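Local coordinates for protein methyltransferase (Thermus thermophilus, PDB 1WS6) that probably transfers a methyl group from S-adenosylmethionine to its substrate, perhaps a guanine base of ribosomal RNA as in related Rossmann-fold enzymes, at residues I4-P17 / R77-G89. Sequence-based numbering, arbitrary orientation.
Sequences ILGGKARGVALKVP and RLLKENVRRTGLG
N82 on helix 73-86 and K15 just beyond strand 13-14 show how a single amide side chain can stand in for the edge of a strand. From the CB of N82 outward, CB meets L14 and the rest of the amide meets K15. CB packs on CD2 of L14, 4.0 Å away. With CG anti to the carbonyl carbon (chi1 -73°), the amide is carried off the helix against the backbone of K15. There OD1 accepts from K15 N at 2.7 Å, the donor tilted 21° from the carbonyl plane, and also lies beside K15 CB. ND2 gives to K15 O at 2.8 Å, almost straight at 176°, within its own amide plane and onto a lone pair of that carbonyl. The same nitrogen bonds S52 O, within a glycine pattern (G51, G53, G56) that probably serves cofactor binding in this Rossmann-like fold.

Near the end of the helix the contact turns apolar. CG2 of T86 meets CD2 of L14 at 3.5 Å and CG1 of V12 at 3.9 Å, while CB of A9 rests on CB of T86 and also touches CD1 of L88. A Schellman motif with G87 at C-prime ends the helix here, after which the end of L88 lies by A9.

The more exposed side of the contact is charged. K15 bends at its last torsion, and its NZ makes a long salt bridge of 3.5 Å with OE2 of E81, although the modelled position of the lysine end is doubtful. A13 O lies over one face of the R85 guanidinium, with A13 C offset toward its rim; this close fit is doubtful too.

Three hydrogen bonds thus hold one buried amide in a single orientation, joining segment 4-17, the helix and S52, while the charged contacts lie on the more exposed side.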
ATOM      1  N   ILE A   4      -8.890  10.204   4.405  1.00 24.03           N
ATOM      2  CA  ILE A   4      -7.647   9.894   5.082  1.00 21.55           C
ATOM      3  C   ILE A   4      -8.124   9.741   6.526  1.00 21.99           C
ATOM      4  O   ILE A   4      -8.932  10.536   6.991  1.00 21.70           O
ATOM      5  CB  ILE A   4      -6.653  11.076   5.001  1.00 21.66           C
ATOM      6  CG1 ILE A   4      -6.257  11.337   3.542  1.00 21.51           C
ATOM      7  CG2 ILE A   4      -5.427  10.789   5.865  1.00 21.32           C
ATOM      8  CD1 ILE A   4      -5.587  10.156   2.852  1.00 19.94           C
ATOM      9  N   LEU A   5      -7.648   8.725   7.229  1.00 22.03           N
ATOM     10  CA  LEU A   5      -8.069   8.500   8.608  1.00 22.97           C
ATOM     11  C   LEU A   5      -7.307   9.272   9.679  1.00 21.99           C
ATOM     12  O   LEU A   5      -7.896   9.679  10.675  1.00 22.91           O
ATOM     13  CB  LEU A   5      -8.016   7.002   8.933  1.00 23.46           C
ATOM     14  CG  LEU A   5      -9.299   6.232   8.617  1.00 26.31           C
ATOM     15  CD1 LEU A   5     -10.089   6.927   7.510  1.00 28.40           C
ATOM     16  CD2 LEU A   5      -8.934   4.814   8.227  1.00 27.76           C
ATOM     17  N   GLY A   6      -6.006   9.471   9.487  1.00 20.83           N
ATOM     18  CA  GLY A   6      -5.226  10.190  10.484  1.00 21.04           C
ATOM     19  C   GLY A   6      -4.067  10.993   9.920  1.00 21.19           C
ATOM     20  O   GLY A   6      -3.914  11.111   8.704  1.00 22.46           O
ATOM     21  N   GLY A   7      -3.250  11.556  10.802  1.00 20.61           N
ATOM     22  CA  GLY A   7      -2.114  12.328  10.344  1.00 19.93           C
ATOM     23  C   GLY A   7      -2.449  13.691   9.769  1.00 20.18           C
ATOM     24  O   GLY A   7      -3.575  14.170   9.892  1.00 20.06           O
ATOM     25  N   LYS A   8      -1.460  14.307   9.126  1.00 19.76           N
ATOM     26  CA  LYS A   8      -1.594  15.635   8.544  1.00 22.62           C
ATOM     27  C   LYS A   8      -2.784  15.901   7.625  1.00 21.98           C
ATOM     28  O   LYS A   8      -3.232  17.044   7.518  1.00 21.20           O
ATOM     29  CB  LYS A   8      -0.295  16.004   7.818  1.00 25.96           C
ATOM     30  CG  LYS A   8       0.825  16.411   8.770  1.00 31.49           C
ATOM     31  CD  LYS A   8       2.186  16.508   8.084  1.00 35.39           C
ATOM     32  CE  LYS A   8       2.762  15.122   7.795  1.00 38.39           C
ATOM     33  NZ  LYS A   8       4.120  15.170   7.175  1.00 41.04           N
ATOM     34  N   ALA A   9      -3.299  14.864   6.969  1.00 21.80           N
ATOM     35  CA  ALA A   9      -4.430  15.037   6.059  1.00 21.18           C
ATOM     36  C   ALA A   9      -5.728  14.401   6.568  1.00 20.92           C
ATOM     37  O   ALA A   9      -6.665  14.174   5.801  1.00 19.44           O
ATOM     38  CB  ALA A   9      -4.074  14.477   4.686  1.00 21.41           C
ATOM     39  N   ARG A  10      -5.781  14.137   7.869  1.00 22.02           N
ATOM     40  CA  ARG A  10      -6.951  13.538   8.511  1.00 22.32           C
ATOM     41  C   ARG A  10      -8.278  14.156   8.082  1.00 22.63           C
ATOM     42  O   ARG A  10      -8.480  15.366   8.197  1.00 23.17           O
ATOM     43  CB  ARG A  10      -6.801  13.660  10.024  1.00 25.23           C
ATOM     44  CG  ARG A  10      -7.973  13.160  10.850  1.00 28.03           C
ATOM     45  CD  ARG A  10      -7.582  13.191  12.315  1.00 31.05           C
ATOM     46  NE  ARG A  10      -8.599  12.656  13.215  1.00 35.27           N
ATOM     47  CZ  ARG A  10      -9.643  13.344  13.661  1.00 39.00           C
ATOM     48  NH1 ARG A  10      -9.821  14.609  13.293  1.00 41.38           N
ATOM     49  NH2 ARG A  10     -10.505  12.767  14.486  1.00 40.73           N
ATOM     50  N   GLY A  11      -9.175  13.316   7.575  1.00 22.77           N
ATOM     51  CA  GLY A  11     -10.483  13.786   7.163  1.00 21.27           C
ATOM     52  C   GLY A  11     -10.673  14.146   5.702  1.00 22.89           C
ATOM     53  O   GLY A  11     -11.805  14.191   5.226  1.00 24.14           O
ATOM     54  N   VAL A  12      -9.589  14.403   4.981  1.00 22.34           N
ATOM     55  CA  VAL A  12      -9.698  14.776   3.569  1.00 22.38           C
ATOM     56  C   VAL A  12     -10.258  13.670   2.671  1.00 23.27           C
ATOM     57  O   VAL A  12      -9.796  12.526   2.700  1.00 21.23           O
ATOM     58  CB  VAL A  12      -8.324  15.227   3.008  1.00 21.98           C
ATOM     59  CG1 VAL A  12      -8.407  15.404   1.500  1.00 21.47           C
ATOM     60  CG2 VAL A  12      -7.905  16.536   3.663  1.00 21.84           C
ATOM     61  N   ALA A  13     -11.254  14.028   1.865  1.00 23.90           N
ATOM     62  CA  ALA A  13     -11.892  13.083   0.954  1.00 24.11           C
ATOM     63  C   ALA A  13     -10.999  12.803  -0.248  1.00 25.37           C
ATOM     64  O   ALA A  13     -10.350  13.701  -0.783  1.00 25.11           O
ATOM     65  CB  ALA A  13     -13.234  13.634   0.482  1.00 23.41           C
ATOM     66  N   LEU A  14     -10.972  11.554  -0.684  1.00 26.26           N
ATOM     67  CA  LEU A  14     -10.145  11.209  -1.821  1.00 28.02           C
ATOM     68  C   LEU A  14     -11.010  10.852  -3.009  1.00 29.74           C
ATOM     69  O   LEU A  14     -11.986  10.125  -2.867  1.00 30.49           O
ATOM     70  CB  LEU A  14      -9.233  10.032  -1.470  1.00 27.52           C
ATOM     71  CG  LEU A  14      -8.261  10.265  -0.308  1.00 26.75           C
ATOM     72  CD1 LEU A  14      -7.478   8.992  -0.010  1.00 23.56           C
ATOM     73  CD2 LEU A  14      -7.330  11.419  -0.665  1.00 24.40           C
ATOM     74  N   LYS A  15     -10.665  11.381  -4.177  1.00 32.56           N
ATOM     75  CA  LYS A  15     -11.413  11.066  -5.382  1.00 37.83           C
ATOM     76  C   LYS A  15     -11.105   9.603  -5.700  1.00 39.92           C
ATOM     77  O   LYS A  15      -9.938   9.229  -5.822  1.00 39.30           O
ATOM     78  CB  LYS A  15     -10.963  11.949  -6.553  1.00 40.29           C
ATOM     79  CG  LYS A  15     -11.206  13.448  -6.391  1.00 44.80           C
ATOM     80  CD  LYS A  15     -10.775  14.197  -7.663  1.00 47.39           C
ATOM     81  CE  LYS A  15     -11.036  15.715  -7.602  1.00 49.10           C
ATOM     82  NZ  LYS A  15     -10.087  16.482  -6.725  1.00 49.50           N
ATOM     83  N   VAL A  16     -12.136   8.773  -5.817  1.00 43.85           N
ATOM     84  CA  VAL A  16     -11.928   7.358  -6.126  1.00 48.35           C
ATOM     85  C   VAL A  16     -12.879   6.857  -7.211  1.00 51.12           C
ATOM     86  O   VAL A  16     -14.096   6.890  -7.049  1.00 51.82           O
ATOM     87  CB  VAL A  16     -12.099   6.480  -4.869  1.00 47.32           C
ATOM     88  CG1 VAL A  16     -11.091   6.891  -3.816  1.00 46.62           C
ATOM     89  CG2 VAL A  16     -13.510   6.610  -4.329  1.00 48.66           C
ATOM     90  N   PRO A  17     -12.326   6.371  -8.331  1.00 54.56           N
ATOM     91  CA  PRO A  17     -13.136   5.864  -9.445  1.00 58.56           C
ATOM     92  C   PRO A  17     -14.099   4.760  -9.009  1.00 61.31           C
ATOM     93  O   PRO A  17     -13.742   3.894  -8.211  1.00 62.07           O
ATOM     94  CB  PRO A  17     -12.081   5.368 -10.433  1.00 58.01           C
ATOM     95  CG  PRO A  17     -10.986   4.902  -9.540  1.00 57.08           C
ATOM     96  CD  PRO A  17     -10.910   6.010  -8.510  1.00 55.91           C
ATOM     97  N   ARG A  77      -4.045   9.685 -12.753  1.00 26.61           N
ATOM     98  CA  ARG A  77      -4.587  11.025 -12.874  1.00 27.61           C
ATOM     99  C   ARG A  77      -5.257  11.358 -11.550  1.00 26.28           C
ATOM    100  O   ARG A  77      -4.991  12.394 -10.960  1.00 25.57           O
ATOM    101  CB  ARG A  77      -5.600  11.066 -14.018  1.00 32.73           C
ATOM    102  CG  ARG A  77      -6.124  12.445 -14.359  1.00 40.41           C
ATOM    103  CD  ARG A  77      -6.962  12.406 -15.636  1.00 46.93           C
ATOM    104  NE  ARG A  77      -7.274  13.751 -16.114  1.00 53.97           N
ATOM    105  CZ  ARG A  77      -7.788  14.030 -17.313  1.00 57.30           C
ATOM    106  NH1 ARG A  77      -8.057  13.053 -18.175  1.00 59.28           N
ATOM    107  NH2 ARG A  77      -8.022  15.293 -17.658  1.00 57.87           N
ATOM    108  N   LEU A  78      -6.121  10.465 -11.080  1.00 25.04           N
ATOM    109  CA  LEU A  78      -6.806  10.672  -9.813  1.00 24.62           C
ATOM    110  C   LEU A  78      -5.829  10.701  -8.641  1.00 24.26           C
ATOM    111  O   LEU A  78      -6.016  11.444  -7.676  1.00 23.44           O
ATOM    112  CB  LEU A  78      -7.831   9.570  -9.577  1.00 24.58           C
ATOM    113  CG  LEU A  78      -9.029   9.606 -10.521  1.00 28.81           C
ATOM    114  CD1 LEU A  78     -10.076   8.622 -10.040  1.00 27.23           C
ATOM    115  CD2 LEU A  78      -9.604  11.019 -10.569  1.00 26.65           C
ATOM    116  N   LEU A  79      -4.790   9.879  -8.736  1.00 23.48           N
ATOM    117  CA  LEU A  79      -3.781   9.787  -7.691  1.00 23.14           C
ATOM    118  C   LEU A  79      -3.118  11.145  -7.476  1.00 22.28           C
ATOM    119  O   LEU A  79      -2.938  11.594  -6.347  1.00 20.50           O
ATOM    120  CB  LEU A  79      -2.726   8.760  -8.091  1.00 22.75           C
ATOM    121  CG  LEU A  79      -2.007   8.007  -6.977  1.00 22.97           C
ATOM    122  CD1 LEU A  79      -0.677   7.523  -7.513  1.00 25.46           C
ATOM    123  CD2 LEU A  79      -1.781   8.901  -5.788  1.00 25.85           C
ATOM    124  N   LYS A  80      -2.754  11.793  -8.575  1.00 22.58           N
ATOM    125  CA  LYS A  80      -2.105  13.087  -8.516  1.00 23.31           C
ATOM    126  C   LYS A  80      -3.057  14.149  -8.000  1.00 24.28           C
ATOM    127  O   LYS A  80      -2.655  15.044  -7.248  1.00 24.42           O
ATOM    128  CB  LYS A  80      -1.565  13.455  -9.896  1.00 23.49           C
ATOM    129  CG  LYS A  80      -0.462  12.510 -10.348  1.00 24.72           C
ATOM    130  CD  LYS A  80       0.163  12.932 -11.664  1.00 25.90           C
ATOM    131  CE  LYS A  80       1.287  11.974 -12.055  1.00 28.77           C
ATOM    132  NZ  LYS A  80       1.932  12.331 -13.348  1.00 30.07           N
ATOM    133  N   GLU A  81      -4.319  14.051  -8.397  1.00 23.21           N
ATOM    134  CA  GLU A  81      -5.303  15.004  -7.921  1.00 26.70           C
ATOM    135  C   GLU A  81      -5.413  14.828  -6.411  1.00 25.93           C
ATOM    136  O   GLU A  81      -5.541  15.805  -5.675  1.00 27.60           O
ATOM    137  CB  GLU A  81      -6.679  14.759  -8.558  1.00 28.51           C
ATOM    138  CG  GLU A  81      -6.716  14.933 -10.069  1.00 34.88           C
ATOM    139  CD  GLU A  81      -8.135  15.089 -10.605  1.00 39.80           C
ATOM    140  OE1 GLU A  81      -8.313  15.079 -11.847  1.00 41.20           O
ATOM    141  OE2 GLU A  81      -9.073  15.232  -9.784  1.00 41.88           O
ATOM    142  N   ASN A  82      -5.350  13.580  -5.952  1.00 23.20           N
ATOM    143  CA  ASN A  82      -5.464  13.310  -4.532  1.00 21.87           C
ATOM    144  C   ASN A  82      -4.250  13.769  -3.743  1.00 20.99           C
ATOM    145  O   ASN A  82      -4.386  14.201  -2.602  1.00 20.27           O
ATOM    146  CB  ASN A  82      -5.749  11.823  -4.283  1.00 22.22           C
ATOM    147  CG  ASN A  82      -7.178  11.438  -4.644  1.00 23.96           C
ATOM    148  OD1 ASN A  82      -8.091  12.246  -4.512  1.00 22.73           O
ATOM    149  ND2 ASN A  82      -7.379  10.196  -5.087  1.00 23.80           N
ATOM    150  N   VAL A  83      -3.068  13.676  -4.349  1.00 20.97           N
ATOM    151  CA  VAL A  83      -1.844  14.116  -3.700  1.00 20.37           C
ATOM    152  C   VAL A  83      -1.998  15.620  -3.483  1.00 24.12           C
ATOM    153  O   VAL A  83      -1.553  16.165  -2.471  1.00 25.62           O
ATOM    154  CB  VAL A  83      -0.596  13.806  -4.590  1.00 20.76           C
ATOM    155  CG1 VAL A  83       0.597  14.671  -4.180  1.00 17.92           C
ATOM    156  CG2 VAL A  83      -0.216  12.332  -4.455  1.00 17.23           C
ATOM    157  N   ARG A  84      -2.656  16.276  -4.436  1.00 27.31           N
ATOM    158  CA  ARG A  84      -2.914  17.709  -4.374  1.00 29.76           C
ATOM    159  C   ARG A  84      -3.928  18.048  -3.286  1.00 30.57           C
ATOM    160  O   ARG A  84      -3.655  18.885  -2.426  1.00 32.30           O
ATOM    161  CB  ARG A  84      -3.439  18.211  -5.719  1.00 32.20           C
ATOM    162  CG  ARG A  84      -2.357  18.486  -6.741  1.00 38.11           C
ATOM    163  CD  ARG A  84      -1.829  19.916  -6.642  1.00 42.13           C
ATOM    164  NE  ARG A  84      -2.578  20.833  -7.500  1.00 46.19           N
ATOM    165  CZ  ARG A  84      -2.235  22.098  -7.738  1.00 47.68           C
ATOM    166  NH1 ARG A  84      -1.147  22.612  -7.176  1.00 48.92           N
ATOM    167  NH2 ARG A  84      -2.974  22.846  -8.549  1.00 48.18           N
ATOM    168  N   ARG A  85      -5.093  17.405  -3.320  1.00 29.52           N
ATOM    169  CA  ARG A  85      -6.127  17.670  -2.324  1.00 29.66           C
ATOM    170  C   ARG A  85      -5.588  17.497  -0.909  1.00 28.47           C
ATOM    171  O   ARG A  85      -5.887  18.293  -0.025  1.00 29.92           O
ATOM    172  CB  ARG A  85      -7.323  16.734  -2.500  1.00 32.43           C
ATOM    173  CG  ARG A  85      -8.025  16.814  -3.838  1.00 39.21           C
ATOM    174  CD  ARG A  85      -9.159  15.776  -3.956  1.00 43.30           C
ATOM    175  NE  ARG A  85     -10.424  16.210  -3.352  1.00 47.79           N
ATOM    176  CZ  ARG A  85     -10.625  16.369  -2.044  1.00 49.84           C
ATOM    177  NH1 ARG A  85      -9.646  16.132  -1.184  1.00 51.72           N
ATOM    178  NH2 ARG A  85     -11.809  16.761  -1.591  1.00 49.20           N
ATOM    179  N   THR A  86      -4.791  16.459  -0.695  1.00 25.85           N
ATOM    180  CA  THR A  86      -4.255  16.195   0.627  1.00 24.68           C
ATOM    181  C   THR A  86      -3.053  17.072   0.946  1.00 25.23           C
ATOM    182  O   THR A  86      -2.685  17.241   2.108  1.00 23.21           O
ATOM    183  CB  THR A  86      -3.858  14.711   0.778  1.00 25.90           C
ATOM    184  OG1 THR A  86      -2.693  14.437  -0.009  1.00 24.97           O
ATOM    185  CG2 THR A  86      -4.998  13.809   0.311  1.00 23.42           C
ATOM    186  N   GLY A  87      -2.449  17.641  -0.090  1.00 24.98           N
ATOM    187  CA  GLY A  87      -1.300  18.494   0.127  1.00 25.82           C
ATOM    188  C   GLY A  87      -0.155  17.711   0.728  1.00 25.82           C
ATOM    189  O   GLY A  87       0.701  18.255   1.413  1.00 26.72           O
ATOM    190  N   LEU A  88      -0.142  16.415   0.471  1.00 26.08           N
ATOM    191  CA  LEU A  88       0.910  15.564   0.985  1.00 25.62           C
ATOM    192  C   LEU A  88       2.028  15.419  -0.037  1.00 27.05           C
ATOM    193  O   LEU A  88       1.817  15.594  -1.246  1.00 27.21           O
ATOM    194  CB  LEU A  88       0.347  14.185   1.338  1.00 23.05           C
ATOM    195  CG  LEU A  88      -0.592  14.169   2.542  1.00 22.47           C
ATOM    196  CD1 LEU A  88      -1.035  12.748   2.831  1.00 21.86           C
ATOM    197  CD2 LEU A  88       0.129  14.752   3.746  1.00 19.49           C
ATOM    198  N   GLY A  89       3.221  15.121   0.465  1.00 26.43           N
ATOM    199  CA  GLY A  89       4.361  14.922  -0.401  1.00 27.45           C
ATOM    200  C   GLY A  89       4.505  13.424  -0.586  1.00 28.22           C
ATOM    201  O   GLY A  89       4.716  12.689   0.375  1.00 29.10           O
TER
HETATM  202  O   HOH W   1       3.772  15.090   3.788  1.00 38.58           O